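Local coordinates for flagellar protein (Xanthomonas campestris pv. campestris, PDB 3C12), which is probably required for flagellar hook formation, perhaps as a hook-capping scaffold whose C-terminal part, with Ig-like and tudor-like domains, is this chain, at residues A[52-57]-A[68-73]; A[43-48]-A[85-90]; A[31-36]-A[99-104]; A[22-27]-A[77-82]. One frame throughout, in Å; residues are numbered along the deposited sequence.

Interaction 1: A[52-57]-A[68-73]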
loop_
_atom_site.group_PDB
_atom_site.type_symbol
_atom_site.label_atom_id
_atom_site.label_comp_id
_atom_site.label_asym_id
_atom_site.label_seq_id
_atom_site.Cartn_x
_atom_site.Cartn_y
_atom_site.Cartn_z
ATOM N N PHE A 52 -9.053 17.568 2.147
ATOM C CA PHE A 52 -10.057 16.584 2.487
ATOM C C PHE A 52 -11.121 16.574 1.397
ATOM O O PHE A 52 -11.523 17.625 0.899
ATOM C CB PHE A 52 -10.719 16.931 3.821
ATOM C CG PHE A 52 -11.800 15.959 4.221
ATOM C CD1 PHE A 52 -11.482 14.782 4.904
ATOM C CD2 PHE A 52 -13.127 16.186 3.855
ATOM C CE1 PHE A 52 -12.463 13.852 5.207
ATOM C CE2 PHE A 52 -14.114 15.255 4.156
ATOM C CZ PHE A 52 -13.780 14.086 4.832
ATOM N N VAL A 53 -11.567 15.382 1.025
ATOM C CA VAL A 53 -12.607 15.239 0.016
ATOM C C VAL A 53 -13.814 14.544 0.645
ATOM O O VAL A 53 -14.900 15.120 0.729
ATOM C CB VAL A 53 -12.116 14.425 -1.192
ATOM C CG1 VAL A 53 -13.286 14.102 -2.118
ATOM C CG2 VAL A 53 -11.054 15.206 -1.929
ATOM N N LYS A 54 -13.624 13.302 1.081
ATOM C CA LYS A 54 -14.695 12.558 1.722
ATOM C C LYS A 54 -14.106 11.514 2.647
ATOM O O LYS A 54 -12.917 11.204 2.577
ATOM C CB LYS A 54 -15.601 11.879 0.692
ATOM C CG LYS A 54 -16.938 11.471 1.297
ATOM C CD LYS A 54 -17.932 10.994 0.250
ATOM C CE LYS A 54 -19.367 11.015 0.785
ATOM N NZ LYS A 54 -20.360 10.400 -0.147
ATOM N N GLN A 55 -14.949 10.969 3.514
ATOM C CA GLN A 55 -14.514 9.957 4.461
ATOM C C GLN A 55 -15.562 8.853 4.580
ATOM O O GLN A 55 -16.757 9.116 4.693
ATOM C CB GLN A 55 -14.272 10.607 5.821
ATOM C CG GLN A 55 -13.143 9.987 6.620
ATOM C CD GLN A 55 -13.611 9.510 7.973
ATOM O OE1 GLN A 55 -12.855 9.512 8.939
ATOM N NE2 GLN A 55 -14.867 9.086 8.046
ATOM N N LEU A 56 -15.103 7.612 4.540
ATOM C CA LEU A 56 -15.990 6.466 4.632
ATOM C C LEU A 56 -15.632 5.681 5.879
ATOM O O LEU A 56 -14.489 5.712 6.335
ATOM C CB LEU A 56 -15.823 5.570 3.402
ATOM C CG LEU A 56 -16.002 6.212 2.024
ATOM C CD1 LEU A 56 -15.392 5.330 0.946
ATOM C CD2 LEU A 56 -17.480 6.449 1.762
ATOM N N SER A 57 -16.612 4.981 6.433
ATOM C CA SER A 57 -16.380 4.178 7.623
ATOM C C SER A 57 -17.054 2.848 7.404
ATOM O O SER A 57 -18.164 2.802 6.896
ATOM C CB SER A 57 -16.966 4.868 8.853
ATOM O OG SER A 57 -16.418 6.166 9.006
ATOM N N PHE A 68 -14.332 -1.428 0.558
ATOM C CA PHE A 68 -14.686 -0.016 0.622
ATOM C C PHE A 68 -15.157 0.425 -0.754
ATOM O O PHE A 68 -14.813 -0.193 -1.760
ATOM C CB PHE A 68 -13.482 0.828 1.065
ATOM C CG PHE A 68 -12.410 0.980 0.016
ATOM C CD1 PHE A 68 -12.591 1.827 -1.069
ATOM C CD2 PHE A 68 -11.219 0.272 0.116
ATOM C CE1 PHE A 68 -11.607 1.965 -2.032
ATOM C CE2 PHE A 68 -10.231 0.406 -0.844
ATOM C CZ PHE A 68 -10.427 1.254 -1.921
ATOM N N ALA A 69 -15.943 1.493 -0.799
ATOM C CA ALA A 69 -16.448 2.003 -2.064
ATOM C C ALA A 69 -16.757 3.489 -1.987
ATOM O O ALA A 69 -17.516 3.933 -1.127
ATOM C CB ALA A 69 -17.690 1.232 -2.479
ATOM N N TRP A 70 -16.154 4.258 -2.887
ATOM C CA TRP A 70 -16.382 5.689 -2.932
ATOM C C TRP A 70 -17.219 5.981 -4.164
ATOM O O TRP A 70 -16.900 5.522 -5.259
ATOM C CB TRP A 70 -15.054 6.451 -2.993
ATOM C CG TRP A 70 -15.231 7.933 -3.074
ATOM C CD1 TRP A 70 -16.146 8.685 -2.396
ATOM C CD2 TRP A 70 -14.471 8.850 -3.870
ATOM N NE1 TRP A 70 -16.005 10.011 -2.722
ATOM C CE2 TRP A 70 -14.984 10.140 -3.625
ATOM C CE3 TRP A 70 -13.407 8.706 -4.767
ATOM C CZ2 TRP A 70 -14.469 11.282 -4.245
ATOM C CZ3 TRP A 70 -12.895 9.844 -5.384
ATOM C CH2 TRP A 70 -13.428 11.114 -5.118
ATOM N N ASP A 71 -18.299 6.733 -3.967
ATOM C CA ASP A 71 -19.207 7.095 -5.047
ATOM C C ASP A 71 -18.694 8.252 -5.898
ATOM O O ASP A 71 -19.355 8.677 -6.840
ATOM C CB ASP A 71 -20.582 7.449 -4.478
ATOM C CG ASP A 71 -20.493 8.367 -3.291
ATOM O OD1 ASP A 71 -19.595 9.229 -3.285
ATOM O OD2 ASP A 71 -21.321 8.232 -2.368
ATOM N N GLY A 72 -17.520 8.771 -5.567
ATOM C CA GLY A 72 -16.961 9.855 -6.352
ATOM C C GLY A 72 -17.471 11.237 -6.002
ATOM O O GLY A 72 -17.349 12.178 -6.791
ATOM N N THR A 73 -18.054 11.365 -4.818
ATOM C CA THR A 73 -18.566 12.653 -4.365
ATOM C C THR A 73 -17.878 13.062 -3.069
ATOM O O THR A 73 -17.370 12.207 -2.338
ATOM C CB THR A 73 -20.087 12.594 -4.133
ATOM O OG1 THR A 73 -20.404 11.447 -3.337
ATOM C CG2 THR A 73 -20.821 12.505 -5.456
#

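Interaction 2: A[43-48]-A[85-90]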
loop_
_atom_site.group_PDB
_atom_site.type_symbol
_atom_site.label_atom_id
_atom_site.label_comp_id
_atom_site.label_asym_id
_atom_site.label_seq_id
_atom_site.Cartn_x
_atom_site.Cartn_y
_atom_site.Cartn_z
ATOM N N PHE A 43 -11.861 5.170 5.795
ATOM C CA PHE A 43 -11.153 5.455 4.559
ATOM C C PHE A 43 -11.315 6.930 4.250
ATOM O O PHE A 43 -12.423 7.420 4.095
ATOM C CB PHE A 43 -11.718 4.608 3.416
ATOM C CG PHE A 43 -11.711 3.134 3.699
ATOM C CD1 PHE A 43 -12.680 2.565 4.514
ATOM C CD2 PHE A 43 -10.721 2.318 3.172
ATOM C CE1 PHE A 43 -12.662 1.207 4.799
ATOM C CE2 PHE A 43 -10.696 0.959 3.453
ATOM C CZ PHE A 43 -11.667 0.404 4.269
ATOM N N GLU A 44 -10.198 7.637 4.173
ATOM C CA GLU A 44 -10.219 9.058 3.894
ATOM C C GLU A 44 -9.683 9.369 2.501
ATOM O O GLU A 44 -8.575 8.973 2.150
ATOM C CB GLU A 44 -9.384 9.787 4.939
ATOM C CG GLU A 44 -9.221 11.266 4.681
ATOM C CD GLU A 44 -8.160 11.879 5.563
ATOM O OE1 GLU A 44 -6.998 11.423 5.489
ATOM O OE2 GLU A 44 -8.486 12.811 6.327
ATOM N N ILE A 45 -10.476 10.087 1.713
ATOM C CA ILE A 45 -10.086 10.460 0.360
ATOM C C ILE A 45 -9.591 11.906 0.298
ATOM O O ILE A 45 -10.311 12.824 0.671
ATOM C CB ILE A 45 -11.277 10.284 -0.618
ATOM C CG1 ILE A 45 -11.435 8.811 -0.983
ATOM C CG2 ILE A 45 -11.059 11.105 -1.875
ATOM C CD1 ILE A 45 -11.631 7.918 0.191
ATOM N N THR A 46 -8.361 12.105 -0.162
ATOM C CA THR A 46 -7.807 13.451 -0.277
ATOM C C THR A 46 -7.508 13.775 -1.740
ATOM O O THR A 46 -7.468 12.878 -2.585
ATOM C CB THR A 46 -6.530 13.605 0.556
ATOM O OG1 THR A 46 -5.581 12.609 0.166
ATOM C CG2 THR A 46 -6.840 13.451 2.028
ATOM N N ASP A 47 -7.310 15.056 -2.044
ATOM C CA ASP A 47 -7.040 15.464 -3.420
ATOM C C ASP A 47 -5.564 15.703 -3.691
ATOM O O ASP A 47 -4.715 15.426 -2.845
ATOM C CB ASP A 47 -7.835 16.726 -3.789
ATOM C CG ASP A 47 -7.341 17.969 -3.071
ATOM O OD1 ASP A 47 -6.240 17.934 -2.486
ATOM O OD2 ASP A 47 -8.051 18.992 -3.107
ATOM N N ALA A 48 -5.278 16.224 -4.882
ATOM C CA ALA A 48 -3.912 16.510 -5.320
ATOM C C ALA A 48 -3.053 17.169 -4.241
ATOM O O ALA A 48 -1.982 16.657 -3.898
ATOM C CB ALA A 48 -3.939 17.385 -6.579
ATOM N N TYR A 85 -7.194 10.105 -6.933
ATOM C CA TYR A 85 -7.306 10.668 -5.600
ATOM C C TYR A 85 -6.586 9.784 -4.608
ATOM O O TYR A 85 -6.543 8.562 -4.776
ATOM C CB TYR A 85 -8.770 10.793 -5.189
ATOM C CG TYR A 85 -9.514 11.848 -5.942
ATOM C CD1 TYR A 85 -9.990 11.615 -7.233
ATOM C CD2 TYR A 85 -9.714 13.103 -5.381
ATOM C CE1 TYR A 85 -10.647 12.609 -7.943
ATOM C CE2 TYR A 85 -10.370 14.107 -6.079
ATOM C CZ TYR A 85 -10.831 13.855 -7.354
ATOM O OH TYR A 85 -11.473 14.865 -8.030
ATOM N N GLY A 86 -6.025 10.403 -3.572
ATOM C CA GLY A 86 -5.317 9.643 -2.559
ATOM C C GLY A 86 -6.256 9.022 -1.541
ATOM O O GLY A 86 -7.252 9.628 -1.151
ATOM N N ILE A 87 -5.950 7.803 -1.118
ATOM C CA ILE A 87 -6.782 7.135 -0.128
ATOM C C ILE A 87 -5.968 6.559 1.025
ATOM O O ILE A 87 -4.960 5.882 0.828
ATOM C CB ILE A 87 -7.638 6.001 -0.747
ATOM C CG1 ILE A 87 -8.456 5.339 0.364
ATOM C CG2 ILE A 87 -6.763 4.981 -1.455
ATOM C CD1 ILE A 87 -9.229 4.138 -0.071
ATOM N N THR A 88 -6.423 6.848 2.236
ATOM C CA THR A 88 -5.774 6.370 3.444
ATOM C C THR A 88 -6.782 5.602 4.290
ATOM O O THR A 88 -7.936 6.008 4.431
ATOM C CB THR A 88 -5.204 7.546 4.248
ATOM O OG1 THR A 88 -4.175 8.175 3.477
ATOM C CG2 THR A 88 -4.622 7.067 5.567
ATOM N N ALA A 89 -6.346 4.480 4.842
ATOM C CA ALA A 89 -7.234 3.669 5.652
ATOM C C ALA A 89 -6.704 3.522 7.050
ATOM O O ALA A 89 -5.547 3.156 7.261
ATOM C CB ALA A 89 -7.413 2.305 5.028
ATOM N N THR A 90 -7.564 3.821 8.013
ATOM C CA THR A 90 -7.192 3.708 9.408
ATOM C C THR A 90 -8.174 2.838 10.147
ATOM O O THR A 90 -9.387 3.052 10.104
ATOM C CB THR A 90 -7.161 5.056 10.090
ATOM O OG1 THR A 90 -6.398 5.968 9.295
ATOM C CG2 THR A 90 -6.530 4.915 11.481
HETATM O O HOH W 1 -6.199 10.326 1.580
#

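Interaction 3: A[31-36]-A[99-104]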
loop_
_atom_site.group_PDB
_atom_site.type_symbol
_atom_site.label_atom_id
_atom_site.label_comp_id
_atom_site.label_asym_id
_atom_site.label_seq_id
_atom_site.Cartn_x
_atom_site.Cartn_y
_atom_site.Cartn_z
ATOM N N GLY A 31 -12.327 -1.101 -3.536
ATOM C CA GLY A 31 -11.116 -1.802 -3.167
ATOM C C GLY A 31 -11.316 -2.509 -1.845
ATOM O O GLY A 31 -12.442 -2.624 -1.359
ATOM N N VAL A 32 -10.221 -2.981 -1.260
ATOM C CA VAL A 32 -10.290 -3.692 0.004
ATOM C C VAL A 32 -9.066 -3.472 0.861
ATOM O O VAL A 32 -8.024 -3.033 0.390
ATOM C CB VAL A 32 -10.431 -5.206 -0.210
ATOM C CG1 VAL A 32 -11.733 -5.511 -0.910
ATOM C CG2 VAL A 32 -9.269 -5.712 -1.021
ATOM N N VAL A 33 -9.212 -3.801 2.135
ATOM C CA VAL A 33 -8.147 -3.668 3.111
ATOM C C VAL A 33 -8.250 -4.838 4.079
ATOM O O VAL A 33 -9.338 -5.357 4.322
ATOM C CB VAL A 33 -8.278 -2.357 3.896
ATOM C CG1 VAL A 33 -7.335 -2.364 5.063
ATOM C CG2 VAL A 33 -7.971 -1.181 2.993
ATOM N N ALA A 34 -7.120 -5.255 4.634
ATOM C CA ALA A 34 -7.129 -6.371 5.559
ATOM C C ALA A 34 -7.120 -5.913 7.010
ATOM O O ALA A 34 -6.082 -5.520 7.535
ATOM C CB ALA A 34 -5.946 -7.270 5.283
ATOM N N ALA A 35 -8.290 -5.971 7.644
ATOM C CA ALA A 35 -8.463 -5.591 9.048
ATOM C C ALA A 35 -7.838 -6.648 9.943
ATOM O O ALA A 35 -8.047 -7.841 9.748
ATOM C CB ALA A 35 -9.937 -5.448 9.378
ATOM N N THR A 36 -7.082 -6.198 10.933
ATOM C CA THR A 36 -6.402 -7.103 11.842
ATOM C C THR A 36 -7.163 -7.334 13.141
ATOM O O THR A 36 -6.716 -8.081 14.011
ATOM C CB THR A 36 -5.014 -6.563 12.182
ATOM O OG1 THR A 36 -5.140 -5.239 12.712
ATOM C CG2 THR A 36 -4.145 -6.522 10.941
ATOM N N SER A 99 -4.654 2.148 13.856
ATOM C CA SER A 99 -3.584 1.650 13.000
ATOM C C SER A 99 -3.870 1.898 11.511
ATOM O O SER A 99 -5.025 1.923 11.076
ATOM C CB SER A 99 -3.325 0.156 13.257
ATOM O OG SER A 99 -4.431 -0.646 12.901
ATOM N N LYS A 100 -2.807 2.114 10.740
ATOM C CA LYS A 100 -2.935 2.344 9.305
ATOM C C LYS A 100 -2.863 1.004 8.593
ATOM O O LYS A 100 -1.992 0.188 8.877
ATOM C CB LYS A 100 -1.818 3.271 8.803
ATOM C CG LYS A 100 -2.310 4.650 8.353
ATOM C CD LYS A 100 -1.165 5.623 7.990
ATOM C CE LYS A 100 -0.433 5.284 6.661
ATOM N NZ LYS A 100 -1.194 5.538 5.377
ATOM N N LEU A 101 -3.796 0.772 7.682
ATOM C CA LEU A 101 -3.829 -0.479 6.935
ATOM C C LEU A 101 -3.507 -0.227 5.467
ATOM O O LEU A 101 -3.806 0.842 4.941
ATOM C CB LEU A 101 -5.210 -1.119 7.039
ATOM C CG LEU A 101 -5.839 -1.334 8.417
ATOM C CD1 LEU A 101 -7.273 -1.763 8.216
ATOM C CD2 LEU A 101 -5.065 -2.369 9.229
ATOM N N ALA A 102 -2.898 -1.217 4.814
ATOM C CA ALA A 102 -2.537 -1.116 3.401
ATOM C C ALA A 102 -3.779 -1.200 2.537
ATOM O O ALA A 102 -4.631 -2.051 2.749
ATOM C CB ALA A 102 -1.583 -2.226 3.025
ATOM N N THR A 103 -3.877 -0.317 1.555
ATOM C CA THR A 103 -5.030 -0.305 0.669
ATOM C C THR A 103 -4.766 -1.016 -0.652
ATOM O O THR A 103 -3.707 -0.850 -1.256
ATOM C CB THR A 103 -5.473 1.139 0.367
ATOM O OG1 THR A 103 -4.317 1.977 0.247
ATOM C CG2 THR A 103 -6.354 1.670 1.472
ATOM N N TYR A 104 -5.734 -1.819 -1.085
ATOM C CA TYR A 104 -5.639 -2.541 -2.349
ATOM C C TYR A 104 -6.798 -2.086 -3.193
ATOM O O TYR A 104 -7.957 -2.233 -2.814
ATOM C CB TYR A 104 -5.704 -4.062 -2.146
ATOM C CG TYR A 104 -4.611 -4.582 -1.239
ATOM C CD1 TYR A 104 -4.710 -4.436 0.149
ATOM C CD2 TYR A 104 -3.448 -5.145 -1.762
ATOM C CE1 TYR A 104 -3.671 -4.828 0.997
ATOM C CE2 TYR A 104 -2.398 -5.542 -0.922
ATOM C CZ TYR A 104 -2.515 -5.377 0.458
ATOM O OH TYR A 104 -1.475 -5.721 1.305
HETATM O O HOH W 2 -3.238 -3.474 12.209
#

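Interaction 4: A[22-27]-A[77-82]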
loop_
_atom_site.group_PDB
_atom_site.type_symbol
_atom_site.label_atom_id
_atom_site.label_comp_id
_atom_site.label_asym_id
_atom_site.label_seq_id
_atom_site.Cartn_x
_atom_site.Cartn_y
_atom_site.Cartn_z
ATOM N N ALA A 22 -8.980 5.957 -8.565
ATOM C CA ALA A 22 -9.314 6.841 -9.669
ATOM C C ALA A 22 -10.776 6.753 -10.078
ATOM O O ALA A 22 -11.419 5.713 -9.917
ATOM C CB ALA A 22 -8.420 6.540 -10.861
ATOM N N ILE A 23 -11.301 7.864 -10.588
ATOM C CA ILE A 23 -12.679 7.904 -11.054
ATOM C C ILE A 23 -12.760 8.617 -12.392
ATOM O O ILE A 23 -11.983 9.534 -12.672
ATOM C CB ILE A 23 -13.620 8.651 -10.083
ATOM C CG1 ILE A 23 -12.994 9.988 -9.686
ATOM C CG2 ILE A 23 -13.956 7.772 -8.903
ATOM C CD1 ILE A 23 -13.940 10.907 -8.949
ATOM N N ASP A 24 -13.693 8.167 -13.222
ATOM C CA ASP A 24 -13.933 8.780 -14.515
ATOM C C ASP A 24 -14.982 9.848 -14.225
ATOM O O ASP A 24 -14.954 10.471 -13.158
ATOM C CB ASP A 24 -14.472 7.748 -15.510
ATOM C CG ASP A 24 -15.596 6.905 -14.936
ATOM O OD1 ASP A 24 -16.209 6.140 -15.707
ATOM O OD2 ASP A 24 -15.864 6.994 -13.719
ATOM N N ALA A 25 -15.910 10.064 -15.146
ATOM C CA ALA A 25 -16.951 11.066 -14.910
ATOM C C ALA A 25 -18.256 10.407 -14.453
ATOM O O ALA A 25 -19.096 11.059 -13.842
ATOM C CB ALA A 25 -17.182 11.904 -16.173
ATOM N N THR A 26 -18.410 9.115 -14.745
ATOM C CA THR A 26 -19.608 8.363 -14.359
ATOM C C THR A 26 -19.524 8.003 -12.878
ATOM O O THR A 26 -20.545 7.953 -12.177
ATOM C CB THR A 26 -19.748 7.059 -15.188
ATOM O OG1 THR A 26 -21.107 6.606 -15.130
ATOM C CG2 THR A 26 -18.830 5.953 -14.636
ATOM N N GLY A 27 -18.300 7.715 -12.428
ATOM C CA GLY A 27 -18.057 7.420 -11.023
ATOM C C GLY A 27 -17.914 6.017 -10.475
ATOM O O GLY A 27 -18.300 5.034 -11.118
ATOM N N GLY A 77 -21.637 16.089 -0.824
ATOM C CA GLY A 77 -22.459 15.549 -1.901
ATOM C C GLY A 77 -22.067 15.895 -3.328
ATOM O O GLY A 77 -22.695 15.432 -4.287
ATOM N N ASN A 78 -21.025 16.703 -3.472
ATOM C CA ASN A 78 -20.557 17.128 -4.789
ATOM C C ASN A 78 -19.725 16.097 -5.564
ATOM O O ASN A 78 -18.772 15.505 -5.036
ATOM C CB ASN A 78 -19.733 18.419 -4.665
ATOM C CG ASN A 78 -20.566 19.618 -4.240
ATOM O OD1 ASN A 78 -20.031 20.711 -4.050
ATOM N ND2 ASN A 78 -21.881 19.421 -4.095
ATOM N N ARG A 79 -20.090 15.906 -6.828
ATOM C CA ARG A 79 -19.374 14.996 -7.720
ATOM C C ARG A 79 -17.998 15.616 -8.011
ATOM O O ARG A 79 -17.912 16.721 -8.556
ATOM C CB ARG A 79 -20.148 14.836 -9.027
ATOM C CG ARG A 79 -19.439 14.007 -10.050
ATOM C CD ARG A 79 -19.384 12.568 -9.609
ATOM N NE ARG A 79 -18.373 11.838 -10.367
ATOM C CZ ARG A 79 -18.229 10.516 -10.354
ATOM N NH1 ARG A 79 -19.042 9.764 -9.615
ATOM N NH2 ARG A 79 -17.259 9.951 -11.072
ATOM N N MET A 80 -16.932 14.917 -7.630
ATOM C CA MET A 80 -15.584 15.418 -7.856
ATOM C C MET A 80 -15.155 15.130 -9.290
ATOM O O MET A 80 -15.737 14.267 -9.960
ATOM C CB MET A 80 -14.615 14.767 -6.872
ATOM C CG MET A 80 -14.921 15.072 -5.425
ATOM S SD MET A 80 -14.788 16.797 -5.100
ATOM C CE MET A 80 -13.111 16.992 -5.014
ATOM N N ALA A 81 -14.143 15.858 -9.759
ATOM C CA ALA A 81 -13.631 15.693 -11.120
ATOM C C ALA A 81 -13.003 14.321 -11.341
ATOM O O ALA A 81 -12.488 13.700 -10.407
ATOM C CB ALA A 81 -12.607 16.772 -11.425
ATOM N N ALA A 82 -13.059 13.844 -12.582
ATOM C CA ALA A 82 -12.459 12.565 -12.911
ATOM C C ALA A 82 -10.963 12.740 -12.638
ATOM O O ALA A 82 -10.419 13.848 -12.758
ATOM C CB ALA A 82 -12.706 12.221 -14.371
HETATM O O HOH W 3 -15.989 12.846 -12.238
#

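Interaction 1: A[52-57]-A[68-73]
Lys54 and Asp71 supply the charge pairing. The lysine stretches its fully extended chain across the gap, CG anti to its backbone N (chi1 -162°), and the ammonium ends beside the carboxylate in a weak salt bridge, NZ lying 3.2 Å from OD2 of Asp71 and 3.4 Å from OD1. A further weak bond runs from Lys54 NZ to Thr73 OG1, also 3.4 Å long, and the two side chains lie alongside one another, pointing the same way. The acceptor side is prearranged by an Asx turn: Thr73 N donates to Asp71 OD1 at 3.0 Å, on the anti side of the carboxylate.

In the Ig-like domain these two strands belong to different hydrogen-bonded pairs, strand 52-60 with strand 39-46 and strand 64-70 with strand 29-35. No backbone bond joins the two segments; their axes pass 8.1 Å apart, and side chains fill the interval, as between the two layers of an Ig-like beta-sandwich. Val53 and Lys54 together sit opposite the one residue Ile45 of strand 39-46, a classic beta bulge, and both also turn toward 68-73.

Apolar packing centres on Trp70. Val53 crosses it at about a right angle and brings CG1 to 3.7 Å from Trp70 CZ2, while the methylene CD of Lys54 lies at the edge of the indole. Farther along, Leu56 sets CD1 4.1 Å from Trp70 CB and also against the carbonyl of Ala69. The indole is steadied within its own segment: Gly72 CA sits over one face, and NE1 donates nearly in the ring plane to Thr73 O. Beyond the contact, Tyr85 meets the Trp70 ring edge-to-face.

Interaction 2: A[43-48]-A[85-90]
Glu44 and Thr88 form a hydrogen-bonded antiparallel pair, Glu44 N giving its hydrogen to Thr88 O at 2.8 Å and Thr88 N returning one to Glu44 O at 3.0 Å. The same double exchange joins Thr46 and Gly86: Thr46 N reaches Gly86 O at 2.9 Å, whereas the return bond from Gly86 N to Thr46 O is more bent, 137° at the hydrogen. Two of these carbonyls have extra work. A water donates to Glu44 O at 2.8 Å and, weakly, to Gly86 O, and it also pairs with Thr46 OG1, a hydroxyl that chi1 of 56° tucks over its own backbone, flanked by N and C. With no side chain on Gly86, the threonine hydroxyl can lie close over that strand. CA-H...O contacts, such as that from Ile87 CA to Glu44 O, supplement the ladder.

Strands 39-46 and 83-93 are thus neighbours in the antiparallel sheet of the Ig-like domain, and the non-hydrogen-bonded pairs, Phe43 with Ala89 and Ile45 with Ile87, turn to the buried face. There Phe43 CD2 rests 3.8 Å from Ala89 CB, and its ring lies alongside Ile87, pointing the same way. Ile45 CG2 meets Tyr85 CB at 4.0 Å.

The polar groups at the margins look elsewhere. Tyr85 OH bonds to Ala81 O. Asp47 OD1 takes the amides of both Gly50 and Thr51, tying down the turn that follows the strand. Thr88 OG1 has a weak bond to Lys100 NZ of the second subunit.

Interaction 3: A[31-36]-A[99-104]
Val32 and Tyr104 make the close end of this contact, a hydrogen-bonded antiparallel pair. Val32 N donates to Tyr104 O at 2.8 Å, and Tyr104 N to Val32 O at 3.0 Å. The tyrosine ring, with CG anti to the carbonyl carbon (chi1 -58°), takes the same Val32 O at its edge, in plane, 3.6 Å from CD1. Val32 CG2 packs at 4.1 Å on Tyr104 CB. Next along, Val33 lies side by side with Thr103, Val33 CG2 3.6 Å from Thr103 CG2; its CG1 branch is modelled too close to Leu101 for the details to be trusted. Leu101 CD2 also reaches Ala34 O, at 3.7 Å.

Past Val33 the two backbones diverge. Strand 98-115, which pairs with 83-93 and, farther on, with 118-123, and so probably passes from the Ig-like into the tudor-like part, bonds here through Leu101 to Ala89. At this wide end a water links Thr36 OG1, at 2.6 Å, with Ser99 OG, at 3.1 Å; Thr36 OG1 also bonds Gln91 NE2. Pro17 of the second subunit packs on Ala102. The chemistry therefore implies that two direct backbone hydrogen bonds fix the pairing of Val32 with Tyr104, while apolar packing and a bridging water span the splayed remainder.

Interaction 4: A[22-27]-A[77-82]
Arg79 lays its guanidinium against the turn at Asp24 to Gly27, which is folded as an Asx motif: Gly27 N donates to Asp24 OD2 at 2.8 Å, approaching from above the carboxylate plane. The arginine leaves its loop with CG anti to the backbone N, then bends at the next bond (chi2 69°), which carries the flat group over to the turn at 24-27. Ala25 O stands above one face of the guanidinium, off its centre, whereas Asp24 O lies at its edge, in plane. From there Asp24 O probably accepts from Arg79 NH2 at 3.2 Å, though NH2 is modelled too close to Gly27 and its position is less sure. The Asp24 carboxylate is not in salt-bridge contact, but its opposite charge nearby may favour this placement.

Ile23 points across to the other loop, its CD1 packing 3.5 Å from Ala81 O and 4.4 Å from Met80 CB. Behind these, Trp70 and Tyr85 touch both Ile23 and Met80, and the turn and loop lie at one end of the Ig-like domain. A water in the guanidinium plane accepts from Arg79 NE at 3.2 Å and donates to both Asp24 O and Met80 O, each 2.7 Å away.

Along the chain the segments come in the order 22-27, 31-36, 43-48, 52-57, 68-73, 77-82, 85-90 and 99-104, so interaction 3 encloses interaction 2, which encloses interaction 1, while interaction 4 encloses 1 and crosses 2 and 3. Interactions 1 and 2 are closest, centres about 8 Å apart, sharing the pairing of strands 39-46 and 52-60. Interaction 4 lies about 11 Å from interaction 1 and about 23 Å from interaction 3, on the opposite side of the chain's centre. These contacts between distant parts of the chain probably help hold the strands of the Ig-like domain together, and interactions 2 and 3 place strands 83-93 and 98-115 at the interface with the second subunit.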